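Class II aldolase/adducin domain protein (Pseudomonas syringae pv. phaseolicola 1448A, PDB 3OCR) belongs to the class II aldolase/adducin family, a fold shared by metal-dependent aldolases and adducin, and may bind actin filaments, though its own activity is not established. Local coordinates at residues A[125-130]-A[188-193]. Numbering follows the deposited sequence.
Sequences VLHTHT and RNHGLL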
loop_
_atom_site.group_PDB
_atom_site.type_symbol
_atom_site.label_atom_id
_atom_site.label_comp_id
_atom_site.label_asym_id
_atom_site.label_seq_id
_atom_site.Cartn_x
_atom_site.Cartn_y
_atom_site.Cartn_z
ATOM N N VAL A 125 -10.706 -26.047 4.242
ATOM C CA VAL A 125 -10.395 -25.235 5.426
ATOM C C VAL A 125 -9.198 -24.345 5.097
ATOM O O VAL A 125 -8.114 -24.843 4.753
ATOM C CB VAL A 125 -10.110 -26.094 6.686
ATOM C CG1 VAL A 125 -9.754 -25.196 7.913
ATOM C CG2 VAL A 125 -11.319 -27.009 7.011
ATOM N N LEU A 126 -9.412 -23.040 5.189
ATOM C CA LEU A 126 -8.398 -22.038 4.887
ATOM C C LEU A 126 -7.956 -21.288 6.110
ATOM O O LEU A 126 -8.779 -20.826 6.907
ATOM C CB LEU A 126 -8.963 -21.036 3.891
ATOM C CG LEU A 126 -9.682 -21.601 2.651
ATOM C CD1 LEU A 126 -10.231 -20.474 1.783
ATOM C CD2 LEU A 126 -8.809 -22.536 1.833
ATOM N N HIS A 127 -6.654 -21.099 6.254
ATOM C CA HIS A 127 -6.192 -20.301 7.364
ATOM C C HIS A 127 -5.202 -19.254 6.870
ATOM O O HIS A 127 -4.296 -19.592 6.117
ATOM C CB HIS A 127 -5.559 -21.200 8.433
ATOM C CG HIS A 127 -4.828 -20.434 9.480
ATOM N ND1 HIS A 127 -5.428 -19.438 10.225
ATOM C CD2 HIS A 127 -3.536 -20.481 9.879
ATOM C CE1 HIS A 127 -4.540 -18.924 11.055
ATOM N NE2 HIS A 127 -3.385 -19.539 10.867
ATOM N N THR A 128 -5.379 -17.988 7.248
ATOM C CA THR A 128 -4.426 -16.938 6.795
ATOM C C THR A 128 -3.866 -16.085 7.922
ATOM O O THR A 128 -4.466 -15.978 9.021
ATOM C CB THR A 128 -5.017 -15.967 5.713
ATOM O OG1 THR A 128 -6.165 -15.324 6.242
ATOM C CG2 THR A 128 -5.415 -16.688 4.400
ATOM N N HIS A 129 -2.704 -15.480 7.628
ATOM C CA HIS A 129 -2.036 -14.545 8.524
ATOM C C HIS A 129 -1.784 -13.240 7.796
ATOM O O HIS A 129 -0.638 -12.930 7.474
ATOM C CB HIS A 129 -0.666 -15.064 8.943
ATOM C CG HIS A 129 -0.689 -16.212 9.897
ATOM N ND1 HIS A 129 0.451 -16.930 10.194
ATOM C CD2 HIS A 129 -1.685 -16.759 10.635
ATOM C CE1 HIS A 129 0.155 -17.882 11.062
ATOM N NE2 HIS A 129 -1.134 -17.800 11.344
ATOM N N THR A 130 -2.823 -12.475 7.517
ATOM C CA THR A 130 -2.671 -11.218 6.801
ATOM C C THR A 130 -2.550 -10.091 7.794
ATOM O O THR A 130 -2.998 -10.228 8.935
ATOM C CB THR A 130 -3.926 -10.915 5.912
ATOM O OG1 THR A 130 -5.096 -10.768 6.754
ATOM C CG2 THR A 130 -4.128 -12.015 4.879
ATOM N N ARG A 188 -8.129 -15.344 17.682
ATOM C CA ARG A 188 -7.662 -14.131 18.305
ATOM C C ARG A 188 -6.133 -14.112 18.404
ATOM O O ARG A 188 -5.500 -15.139 18.715
ATOM C CB ARG A 188 -8.276 -13.942 19.725
ATOM C CG ARG A 188 -9.785 -13.742 19.783
ATOM C CD ARG A 188 -10.137 -13.298 21.201
ATOM N NE ARG A 188 -11.558 -13.397 21.505
ATOM C CZ ARG A 188 -12.450 -12.434 21.302
ATOM N NH1 ARG A 188 -12.092 -11.267 20.766
ATOM N NH2 ARG A 188 -13.720 -12.645 21.641
ATOM N N ASN A 189 -5.576 -12.929 18.144
ATOM C CA ASN A 189 -4.147 -12.643 18.100
ATOM C C ASN A 189 -3.419 -13.559 17.134
ATOM O O ASN A 189 -2.253 -13.860 17.332
ATOM C CB ASN A 189 -3.520 -12.789 19.481
ATOM C CG ASN A 189 -4.226 -11.938 20.520
ATOM O OD1 ASN A 189 -5.002 -12.468 21.299
ATOM N ND2 ASN A 189 -3.990 -10.611 20.510
ATOM N N HIS A 190 -4.104 -14.065 16.130
ATOM C CA HIS A 190 -3.460 -15.131 15.384
ATOM C C HIS A 190 -3.750 -14.998 13.910
ATOM O O HIS A 190 -2.806 -14.987 13.116
ATOM C CB HIS A 190 -3.847 -16.509 15.993
ATOM C CG HIS A 190 -3.235 -17.693 15.298
ATOM N ND1 HIS A 190 -3.517 -18.993 15.660
ATOM C CD2 HIS A 190 -2.373 -17.774 14.253
ATOM C CE1 HIS A 190 -2.839 -19.821 14.882
ATOM N NE2 HIS A 190 -2.148 -19.105 14.011
ATOM N N GLY A 191 -5.026 -14.876 13.536
ATOM C CA GLY A 191 -5.429 -14.675 12.130
ATOM C C GLY A 191 -6.852 -15.181 11.835
ATOM O O GLY A 191 -7.747 -15.183 12.713
ATOM N N LEU A 192 -7.078 -15.604 10.598
ATOM C CA LEU A 192 -8.443 -15.910 10.169
ATOM C C LEU A 192 -8.565 -17.347 9.711
ATOM O O LEU A 192 -7.627 -17.898 9.126
ATOM C CB LEU A 192 -8.893 -14.972 9.034
ATOM C CG LEU A 192 -8.747 -13.446 9.175
ATOM C CD1 LEU A 192 -9.067 -12.806 7.827
ATOM C CD2 LEU A 192 -9.624 -12.866 10.292
ATOM N N LEU A 193 -9.745 -17.918 9.930
ATOM C CA LEU A 193 -10.061 -19.237 9.452
ATOM C C LEU A 193 -11.451 -19.275 8.803
ATOM O O LEU A 193 -12.459 -18.791 9.352
ATOM C CB LEU A 193 -9.919 -20.273 10.575
ATOM C CG LEU A 193 -10.000 -21.736 10.108
ATOM C CD1 LEU A 193 -9.012 -22.619 10.812
ATOM C CD2 LEU A 193 -11.429 -22.276 10.241
#
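His127 points the CE1–NE2 edge of its imidazole at one face of the His190 ring, an offset edge-to-face pair with the planes at 76°. His129 meets His190 differently, rim to rim, with neither ring over the other's face. The three NE2 atoms converge: His190 NE2 lies 3.1 Å from His129 NE2 and 3.4 Å from His127 NE2. His127, on the strand, and His129, just past its end, are each held through ND1. His127 ND1 donates to Leu192 O at 2.9 Å in a bent bond (143° at the hydrogen), coming from above the carbonyl plane, while NE2, across the ring, faces the cluster; His129 ND1 is held by Asp52. In His190, CG anti to the backbone N (chi1 -180°) carries the imidazole across to the other two. Leu192 O also takes the straighter bond from Thr128 N, and Leu192 N returns one to Thr128 O at 3.1 Å, closing an antiparallel hydrogen-bonded pair. Farther along, Val125 CG1 packs against Leu193 CD1 at 3.9 Å, where both residues also touch helix 110-118. Gln148 of the second subunit packs on His129 and His190, bringing the cluster to a subunit interface. His190 and Gly191 together face Leu187 in a classic beta bulge at the start of strand 191-196. Three histidines with converging NE2 atoms, two of them in a His-x-His pair, are consistent with the metal site of class II aldolases of the AraD-like fold.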